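Local coordinates for sensor protein (Vibrio parahaemolyticus, PDB 3I9Y), which forms the sensor domain of TorS, a TMAO-responsive membrane histidine kinase that probably transfers phosphate from ATP to a histidine in two-component signalling, at residues 6-11 with 53-58; 70-75 with 261-266; 20-25 with 43-48; 58-61 with 65-68. One frame throughout, in Å; residues are numbered along the deposited sequence.

Contact 1 of 4, residues 6-11 with 53-58; sequences MIEARQ and IKELGG
At the end of a four-helix bundle where both chain termini lie, Glu8 of helix 5-27 packs against Glu55 and Leu56 of helix 32-58, an example of two helices that follow each other in the chain folding back as a hairpin. The short segments run antiparallel, 150° between their directions, with axes 9.0 Å apart, and Glu8 stands level with Leu56. The CG of Leu56 lies anti to its backbone N (chi1 -156°), which carries CD1 across the interface to within 3.3 Å of Glu8 CB, a tight fit. Leu56 CD1 also lies 3.7 Å from Ala9 N and 4.4 Å from Ala9 CB. Beside this apolar patch the bent chain of Glu8 folds over Glu55, bringing Glu8 CD to 3.5 Å from Glu55 CB; the carboxylate planes are turned 68° to each other. Val264 of helix 232-267 lies against both Ala9 and Leu56. No hydrogen bond links the two segments. The acids touch through their carbon chains, while Glu8 OE2 and Glu55 OE1 remain 5.0 Å apart, so the like charges, if both are ionised, would if anything oppose the contact, which is made by carbon packing.

Contact 2 of 4, residues 70-75 with 261-266; sequences ESNVQN and NSTVNK
Thr263, facing Asn72 from helix 232-267, shows how a single polar pair can join two helices distant in sequence. Along 261-266, Asn261 comes first, its CB directed away from helix 63-114 and its side chain resting on Val12 and Ser13 of helix 5-27. Two residues on, Thr263 turns toward the partner helix. Its OG1 lies anti to the carbonyl carbon (chi1 -68°) and accepts a weak hydrogen bond from Asn72 ND2 at 2.8 Å, with a bent N-H...O angle of 142°. The side chains approach from opposite directions, and the amide nitrogen sits over the branch point of the threonine: Asn72 ND2 is 3.2 Å from Thr263 CB and 3.7 Å from Thr263 CG2. The hydroxyl also makes a weak bond to the backbone O of Glu259, so two modest interactions engage this buried oxygen. Val264 then packs against helices 5-27 and 32-58, and at the end of the segment Lys266 N bonds to Ser262 O at 3.3 Å, continuing the helix. The CA atoms of Asn72 and Thr263 are 8.1 Å apart, and the side chains bridge that spacing. Asn72 also leans on Leu260, on the same helix as Thr263; on other faces Val264 meets Ala9 and Val12 of helix 5-27 and Leu56 of helix 32-58, and Val73 packs on Leu50 and Ile53 of helix 32-58.

Contact 3 of 4, residues 20-25 with 43-48; sequences ISSVQM and FEQLES
Ser22 and Gln45 point toward each other across the hairpin of helices 5-27 and 32-58, a short side chain met by a long one. Gln45 is extended beyond CG (chi2 173°), which delivers its amide to the serine. Ser22 OG donates to Gln45 OE1 at 2.6 Å, a short bond. The hydroxyl approaches well to one side of the C=O direction, at a C=O...O angle of 116°, and stands 35° above the carbonyl plane. Ser22 CB follows behind, 3.4 Å from Gln45 OE1. The other end of the amide is engaged by a water, which accepts from Gln45 NE2 at 2.9 Å and donates to Ser22 OG at 2.8 Å. Hydroxyl, amide and water thus close a small ring that uses both ends of the amide. One turn along, Ser48 OG bonds to Glu44 O at 3.2 Å, while Ser48 N reaches that oxygen from the opposite face of its plane; Glu44 itself is salt-bridged to Arg40. Ser22 packs on Val41 and Leu42, and Gln45 on Arg18 and Ile19. Since Ser22 OG is also hydrogen-bonded to Arg18 O, two carbonyl oxygens lie near a hydroxyl with one proton to give. That proton is probably shared or alternates between Gln45 OE1 and Arg18 O, and the water donating to the serine oxygen could make it a stronger donor to either.

Contact 4 of 4, residues 58-61 with 65-68; sequences GESF and LLDA
Ser60 and Leu66 meet where the chain turns from helix 32-58 into helix 63-114, a helix-loop-helix connection at the end of the bundle, with the loop folded against the first turns of the next helix. The interaction is almost wholly van der Waals. The forked end of Leu66 receives the serine side chain: Leu66 CD2 lies 3.6 Å from Ser60 CB, and Leu66 CG 3.8 Å from Ser60 OG. The serine OG is anti to its backbone N (chi1 174°), which sets the hydroxyl alongside the fork. Backbone atoms contribute next, for Leu66 CD1 turns to the main chain of the loop and comes within 4.4 Å of Phe61 C; the CB of Phe61 itself points away from the helix. No hydrogen bond crosses between 58-61 and 65-68, yet the helix start has one nearby, since Leu65 N is hydrogen-bonded to Asp62 OD1. Leu267, near the end of helix 232-267, touches both Ser60 and Leu65, so the connection is also packed against the last helix of the domain. Among the backbone contacts the closest is that of Leu66 CD1, 3.7 Å from Ser60 O.

How the contacts relate
From the N terminus, helix 5-27 runs out and helix 32-58 returns, and contact 1 closes this hairpin at its far ends with 41 residues between. Contact 3 is nested inside that loop, nearer the turn, the two centres about 18 Å apart. Contact 4 begins at Gly58, where contact 1 ends, and secures the short link into helix 63-114. Contact 2 opens after the others have closed and spans 185 residues, bringing the last helix back to helix 63-114. No contacts cross. Contacts 1, 2 and 4 touch one another through Val264, Leu65 and Leu66, so together they tie all four helices at this end of the sensor domain.

Contact 1 of 4, residues 6-11 with 53-58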
# COMPACT_ATOMS: atom_id res chain seq x y z
N MET A 6 33.57 -19.73 -11.74
CA MET A 6 33.10 -20.07 -10.45
C MET A 6 33.22 -18.87 -9.43
O MET A 6 32.39 -18.68 -8.60
CB MET A 6 33.83 -21.31 -10.02
CG MET A 6 33.95 -21.45 -8.57
SD MET A 6 35.29 -22.69 -8.11
CE MET A 6 34.91 -23.98 -9.44
N ILE A 7 34.26 -18.08 -9.55
CA ILE A 7 34.50 -16.96 -8.72
C ILE A 7 33.30 -15.88 -8.92
O ILE A 7 32.78 -15.35 -7.91
CB ILE A 7 35.82 -16.30 -8.99
CG1 ILE A 7 36.95 -17.10 -8.29
CG2 ILE A 7 35.78 -14.79 -8.65
CD1 ILE A 7 38.36 -16.58 -8.56
N GLU A 8 32.97 -15.58 -10.18
CA GLU A 8 31.84 -14.72 -10.55
C GLU A 8 30.54 -15.34 -10.09
O GLU A 8 29.79 -14.58 -9.53
CB GLU A 8 31.77 -14.44 -12.07
CG GLU A 8 32.93 -13.62 -12.60
CD GLU A 8 33.28 -12.40 -11.75
OE1 GLU A 8 32.36 -11.60 -11.46
OE2 GLU A 8 34.46 -12.11 -11.38
N ALA A 9 30.28 -16.66 -10.22
CA ALA A 9 29.02 -17.22 -9.84
C ALA A 9 28.72 -17.15 -8.33
O ALA A 9 27.53 -17.00 -7.92
CB ALA A 9 28.80 -18.77 -10.32
N ARG A 10 29.77 -17.30 -7.51
CA ARG A 10 29.58 -17.31 -6.05
C ARG A 10 29.13 -15.84 -5.69
O ARG A 10 28.32 -15.70 -4.83
CB ARG A 10 30.93 -17.61 -5.41
CG ARG A 10 31.33 -19.08 -5.50
CD ARG A 10 32.84 -19.30 -4.86
NE ARG A 10 32.68 -19.11 -3.41
CZ ARG A 10 33.05 -18.01 -2.73
NH1 ARG A 10 33.66 -16.98 -3.38
NH2 ARG A 10 32.76 -17.96 -1.39
N GLN A 11 29.81 -14.80 -6.22
CA GLN A 11 29.46 -13.44 -5.98
C GLN A 11 27.97 -13.16 -6.49
O GLN A 11 27.19 -12.52 -5.80
CB GLN A 11 30.44 -12.57 -6.58
CG GLN A 11 31.68 -12.55 -5.62
CD GLN A 11 32.87 -11.82 -6.29
OE1 GLN A 11 33.56 -12.41 -7.24
NE2 GLN A 11 33.17 -10.59 -5.84
N ILE A 53 27.79 -10.30 -13.47
CA ILE A 53 27.11 -11.03 -14.49
C ILE A 53 27.85 -10.72 -15.83
O ILE A 53 28.01 -11.59 -16.69
CB ILE A 53 25.63 -10.59 -14.69
CG1 ILE A 53 24.80 -10.88 -13.49
CG2 ILE A 53 25.04 -11.32 -15.91
CD1 ILE A 53 24.75 -12.25 -13.48
N LYS A 54 28.24 -9.49 -16.01
CA LYS A 54 28.97 -9.10 -17.20
C LYS A 54 30.32 -9.86 -17.27
O LYS A 54 30.66 -10.34 -18.33
CB LYS A 54 29.30 -7.63 -17.21
CG LYS A 54 30.07 -7.12 -18.51
CD LYS A 54 30.71 -5.68 -18.25
CE LYS A 54 31.03 -4.98 -19.64
NZ LYS A 54 31.04 -3.52 -19.55
N GLU A 55 31.11 -9.93 -16.19
CA GLU A 55 32.34 -10.72 -16.25
C GLU A 55 32.06 -12.15 -16.71
O GLU A 55 32.79 -12.62 -17.57
CB GLU A 55 33.02 -10.97 -14.91
CG GLU A 55 33.74 -9.92 -14.47
CD GLU A 55 34.86 -9.59 -15.46
OE1 GLU A 55 35.80 -10.40 -15.84
OE2 GLU A 55 34.71 -8.43 -15.83
N LEU A 56 31.04 -12.80 -16.10
CA LEU A 56 30.61 -14.17 -16.37
C LEU A 56 30.26 -14.40 -17.79
O LEU A 56 30.69 -15.41 -18.37
CB LEU A 56 29.38 -14.58 -15.56
CG LEU A 56 28.99 -16.00 -15.19
CD1 LEU A 56 29.72 -16.36 -13.88
CD2 LEU A 56 27.56 -16.22 -14.83
N GLY A 57 29.54 -13.50 -18.45
CA GLY A 57 29.19 -13.77 -19.82
C GLY A 57 30.26 -13.36 -20.81
O GLY A 57 30.23 -13.80 -21.96
N GLY A 58 31.20 -12.52 -20.41
CA GLY A 58 32.24 -12.09 -21.30
C GLY A 58 33.03 -13.31 -21.71
O GLY A 58 33.53 -13.31 -22.82

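Contact 2 of 4, residues 70-75 with 261-266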
# COMPACT_ATOMS: atom_id res chain seq x y z
N GLU A 70 20.43 -13.18 -20.45
CA GLU A 70 20.11 -11.80 -20.75
C GLU A 70 18.59 -11.64 -20.43
O GLU A 70 18.25 -10.64 -19.80
CB GLU A 70 20.32 -11.50 -22.16
CG GLU A 70 19.67 -10.21 -22.63
CD GLU A 70 20.32 -8.89 -22.00
OE1 GLU A 70 21.45 -8.97 -21.42
OE2 GLU A 70 19.63 -7.76 -22.07
N SER A 71 17.74 -12.61 -20.79
CA SER A 71 16.40 -12.35 -20.50
C SER A 71 16.18 -12.53 -18.89
O SER A 71 15.35 -11.76 -18.26
CB SER A 71 15.61 -13.27 -21.42
OG SER A 71 14.70 -13.91 -20.65
N ASN A 72 16.91 -13.47 -18.20
CA ASN A 72 16.76 -13.58 -16.74
C ASN A 72 17.19 -12.17 -16.11
O ASN A 72 16.55 -11.74 -15.14
CB ASN A 72 17.68 -14.57 -16.08
CG ASN A 72 17.40 -15.97 -16.48
OD1 ASN A 72 16.24 -16.36 -16.85
ND2 ASN A 72 18.43 -16.74 -16.47
N VAL A 73 18.23 -11.49 -16.62
CA VAL A 73 18.66 -10.29 -16.06
C VAL A 73 17.58 -9.12 -16.29
O VAL A 73 17.34 -8.26 -15.35
CB VAL A 73 20.03 -9.88 -16.66
CG1 VAL A 73 20.41 -8.50 -16.31
CG2 VAL A 73 21.12 -10.86 -16.20
N GLN A 74 17.02 -9.04 -17.49
CA GLN A 74 16.04 -8.03 -17.79
C GLN A 74 14.79 -8.28 -16.85
O GLN A 74 14.20 -7.31 -16.35
CB GLN A 74 15.54 -8.11 -19.24
CG GLN A 74 16.68 -7.71 -20.24
CD GLN A 74 16.19 -7.60 -21.69
OE1 GLN A 74 17.06 -7.61 -22.61
NE2 GLN A 74 14.89 -7.38 -21.92
N ASN A 75 14.40 -9.52 -16.62
CA ASN A 75 13.29 -9.77 -15.81
C ASN A 75 13.53 -9.30 -14.36
O ASN A 75 12.58 -8.75 -13.76
CB ASN A 75 12.84 -11.21 -15.78
CG ASN A 75 12.28 -11.64 -17.14
OD1 ASN A 75 11.87 -10.80 -17.93
ND2 ASN A 75 12.29 -12.98 -17.41
N ASN A 261 20.08 -17.80 -11.03
CA ASN A 261 21.24 -18.52 -10.53
C ASN A 261 21.20 -19.90 -11.17
O ASN A 261 22.22 -20.41 -11.45
CB ASN A 261 21.21 -18.61 -9.03
CG ASN A 261 21.47 -17.22 -8.42
OD1 ASN A 261 20.52 -16.43 -8.16
ND2 ASN A 261 22.73 -16.85 -8.38
N SER A 262 20.04 -20.40 -11.53
CA SER A 262 20.01 -21.70 -12.15
C SER A 262 20.60 -21.61 -13.54
O SER A 262 21.30 -22.51 -13.98
CB SER A 262 18.63 -22.21 -12.16
OG SER A 262 18.51 -22.84 -13.39
N THR A 263 20.46 -20.48 -14.24
CA THR A 263 21.13 -20.32 -15.56
C THR A 263 22.63 -20.06 -15.30
O THR A 263 23.51 -20.56 -16.07
CB THR A 263 20.57 -19.12 -16.27
OG1 THR A 263 19.20 -19.40 -16.65
CG2 THR A 263 21.31 -18.73 -17.55
N VAL A 264 23.01 -19.29 -14.25
CA VAL A 264 24.44 -19.13 -14.14
C VAL A 264 25.05 -20.53 -13.68
O VAL A 264 26.13 -20.78 -14.02
CB VAL A 264 25.01 -17.96 -13.18
CG1 VAL A 264 23.96 -16.98 -12.86
CG2 VAL A 264 25.75 -18.51 -11.99
N ASN A 265 24.41 -21.34 -12.91
CA ASN A 265 25.06 -22.58 -12.66
C ASN A 265 25.23 -23.40 -13.97
O ASN A 265 26.17 -24.15 -14.07
CB ASN A 265 24.27 -23.43 -11.72
CG ASN A 265 24.41 -22.93 -10.29
OD1 ASN A 265 25.46 -22.32 -9.94
ND2 ASN A 265 23.41 -23.17 -9.44
N LYS A 266 24.31 -23.29 -14.94
CA LYS A 266 24.50 -24.04 -16.15
C LYS A 266 25.65 -23.47 -16.85
O LYS A 266 26.35 -24.25 -17.49
CB LYS A 266 23.24 -24.02 -17.08
CG LYS A 266 22.10 -24.77 -16.45
CD LYS A 266 20.85 -24.83 -17.43
CE LYS A 266 19.48 -25.11 -16.74
NZ LYS A 266 18.35 -24.14 -17.31

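Contact 3 of 4, residues 20-25 with 43-48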
# COMPACT_ATOMS: atom_id res chain seq x y z
N ILE A 20 17.58 -9.99 -2.18
CA ILE A 20 16.33 -10.48 -1.68
C ILE A 20 16.03 -9.87 -0.24
O ILE A 20 14.88 -9.46 -0.02
CB ILE A 20 16.25 -12.02 -1.68
CG1 ILE A 20 15.86 -12.48 -3.11
CG2 ILE A 20 15.02 -12.57 -0.80
CD1 ILE A 20 16.42 -14.04 -3.29
N SER A 21 17.03 -9.80 0.68
CA SER A 21 16.81 -9.08 1.94
C SER A 21 16.59 -7.57 1.72
O SER A 21 15.70 -7.08 2.40
CB SER A 21 18.01 -9.15 2.93
OG SER A 21 17.93 -10.57 3.13
N SER A 22 17.39 -6.86 0.90
CA SER A 22 17.10 -5.47 0.66
C SER A 22 15.67 -5.29 0.11
O SER A 22 15.05 -4.26 0.42
CB SER A 22 18.10 -4.81 -0.32
OG SER A 22 19.35 -4.97 0.30
N VAL A 23 15.10 -6.21 -0.64
CA VAL A 23 13.75 -6.05 -1.11
C VAL A 23 12.74 -6.10 0.17
O VAL A 23 11.68 -5.35 0.19
CB VAL A 23 13.34 -7.14 -2.13
CG1 VAL A 23 11.83 -7.25 -2.22
CG2 VAL A 23 13.79 -6.76 -3.62
N GLN A 24 13.02 -7.00 1.16
CA GLN A 24 12.17 -7.04 2.32
C GLN A 24 12.38 -5.78 3.11
O GLN A 24 11.38 -5.28 3.58
CB GLN A 24 12.37 -8.28 3.23
CG GLN A 24 12.45 -9.46 2.42
CD GLN A 24 12.78 -10.75 3.27
OE1 GLN A 24 12.08 -11.78 3.11
NE2 GLN A 24 13.84 -10.69 4.18
N MET A 25 13.62 -5.23 3.16
CA MET A 25 13.81 -4.00 3.84
C MET A 25 12.92 -2.87 3.18
O MET A 25 12.26 -1.99 3.85
CB MET A 25 15.22 -3.54 3.80
CG MET A 25 16.16 -4.21 4.75
SD MET A 25 15.62 -4.37 6.58
CE MET A 25 15.34 -2.62 6.94
N PHE A 43 19.94 -0.63 -5.02
CA PHE A 43 20.54 -0.24 -6.29
C PHE A 43 22.05 -0.47 -6.24
O PHE A 43 22.59 -0.90 -7.24
CB PHE A 43 20.35 1.17 -6.49
CG PHE A 43 21.02 1.72 -7.73
CD1 PHE A 43 20.38 1.57 -8.99
CD2 PHE A 43 22.23 2.42 -7.64
CE1 PHE A 43 20.91 2.14 -10.26
CE2 PHE A 43 22.83 2.99 -8.86
CZ PHE A 43 22.15 2.85 -10.17
N GLU A 44 22.73 -0.23 -5.10
CA GLU A 44 24.16 -0.48 -5.14
C GLU A 44 24.45 -2.04 -5.36
O GLU A 44 25.40 -2.42 -6.04
CB GLU A 44 24.79 -0.26 -3.84
CG GLU A 44 25.31 1.09 -3.76
CD GLU A 44 26.15 1.24 -2.42
OE1 GLU A 44 25.54 1.70 -1.39
OE2 GLU A 44 27.40 0.82 -2.36
N GLN A 45 23.67 -2.85 -4.70
CA GLN A 45 23.82 -4.29 -4.74
C GLN A 45 23.41 -4.79 -6.17
O GLN A 45 24.02 -5.73 -6.72
CB GLN A 45 22.98 -4.98 -3.66
CG GLN A 45 23.42 -4.57 -2.15
CD GLN A 45 22.38 -5.21 -1.16
OE1 GLN A 45 21.20 -5.48 -1.49
NE2 GLN A 45 22.83 -5.54 0.01
N LEU A 46 22.41 -4.20 -6.78
CA LEU A 46 22.08 -4.68 -8.09
C LEU A 46 23.30 -4.30 -9.10
O LEU A 46 23.65 -5.10 -9.96
CB LEU A 46 20.80 -4.02 -8.59
CG LEU A 46 20.49 -4.16 -10.10
CD1 LEU A 46 20.10 -5.67 -10.31
CD2 LEU A 46 19.16 -3.22 -10.41
N GLU A 47 23.87 -3.12 -8.96
CA GLU A 47 24.95 -2.65 -9.79
C GLU A 47 26.18 -3.62 -9.64
O GLU A 47 26.90 -3.97 -10.63
CB GLU A 47 25.26 -1.23 -9.31
CG GLU A 47 26.21 -0.47 -10.09
CD GLU A 47 25.69 1.10 -10.54
OE1 GLU A 47 26.18 2.11 -9.90
OE2 GLU A 47 24.81 1.29 -11.50
N SER A 48 26.46 -4.02 -8.40
CA SER A 48 27.53 -4.97 -8.26
C SER A 48 27.07 -6.31 -8.89
O SER A 48 27.90 -7.00 -9.42
CB SER A 48 27.83 -5.35 -6.80
OG SER A 48 28.03 -4.23 -6.06
O HOH W 1 20.90 -6.60 1.93

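Contact 4 of 4, residues 58-61 with 65-68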
# COMPACT_ATOMS: atom_id res chain seq x y z
N GLY A 58 31.20 -12.52 -20.41
CA GLY A 58 32.24 -12.09 -21.30
C GLY A 58 33.03 -13.31 -21.71
O GLY A 58 33.53 -13.31 -22.82
N GLU A 59 33.17 -14.29 -20.83
CA GLU A 59 33.89 -15.52 -21.07
C GLU A 59 32.92 -16.57 -21.57
O GLU A 59 33.09 -17.71 -21.18
CB GLU A 59 34.46 -16.16 -19.78
CG GLU A 59 35.50 -15.36 -19.00
CD GLU A 59 36.50 -14.61 -19.94
OE1 GLU A 59 36.07 -13.72 -20.73
OE2 GLU A 59 37.72 -14.92 -19.89
N SER A 60 31.85 -16.24 -22.31
CA SER A 60 31.00 -17.33 -22.79
C SER A 60 30.71 -17.31 -24.22
O SER A 60 30.64 -16.26 -24.86
CB SER A 60 29.70 -17.46 -22.11
OG SER A 60 29.00 -18.46 -22.82
N PHE A 61 30.47 -18.53 -24.68
CA PHE A 61 30.27 -18.84 -26.07
C PHE A 61 28.89 -19.31 -26.37
O PHE A 61 28.37 -18.94 -27.41
CB PHE A 61 31.38 -19.93 -26.49
CG PHE A 61 30.87 -21.19 -27.38
CD1 PHE A 61 30.59 -21.03 -28.81
CD2 PHE A 61 30.60 -22.46 -26.77
CE1 PHE A 61 30.04 -22.09 -29.58
CE2 PHE A 61 30.06 -23.51 -27.51
CZ PHE A 61 29.76 -23.34 -28.93
N LEU A 65 22.58 -20.16 -23.97
CA LEU A 65 22.65 -19.89 -22.58
C LEU A 65 22.73 -18.38 -22.35
O LEU A 65 22.10 -17.90 -21.43
CB LEU A 65 23.88 -20.38 -21.91
CG LEU A 65 23.72 -21.77 -21.41
CD1 LEU A 65 24.95 -22.28 -20.60
CD2 LEU A 65 22.54 -21.72 -20.62
N LEU A 66 23.56 -17.70 -23.11
CA LEU A 66 23.66 -16.33 -23.00
C LEU A 66 22.35 -15.59 -23.31
O LEU A 66 22.18 -14.51 -22.83
CB LEU A 66 24.70 -15.74 -23.91
CG LEU A 66 26.11 -16.13 -23.48
CD1 LEU A 66 26.95 -15.71 -24.76
CD2 LEU A 66 26.64 -15.50 -22.18
N ASP A 67 21.48 -16.11 -24.16
CA ASP A 67 20.26 -15.45 -24.39
C ASP A 67 19.32 -15.63 -23.11
O ASP A 67 18.59 -14.70 -22.80
CB ASP A 67 19.51 -16.01 -25.56
CG ASP A 67 20.18 -15.64 -26.92
OD1 ASP A 67 20.91 -14.58 -26.99
OD2 ASP A 67 19.91 -16.49 -27.89
N ALA A 68 19.30 -16.84 -22.56
CA ALA A 68 18.53 -17.10 -21.42
C ALA A 68 19.07 -16.19 -20.25
O ALA A 68 18.29 -15.51 -19.55
CB ALA A 68 18.57 -18.65 -21.03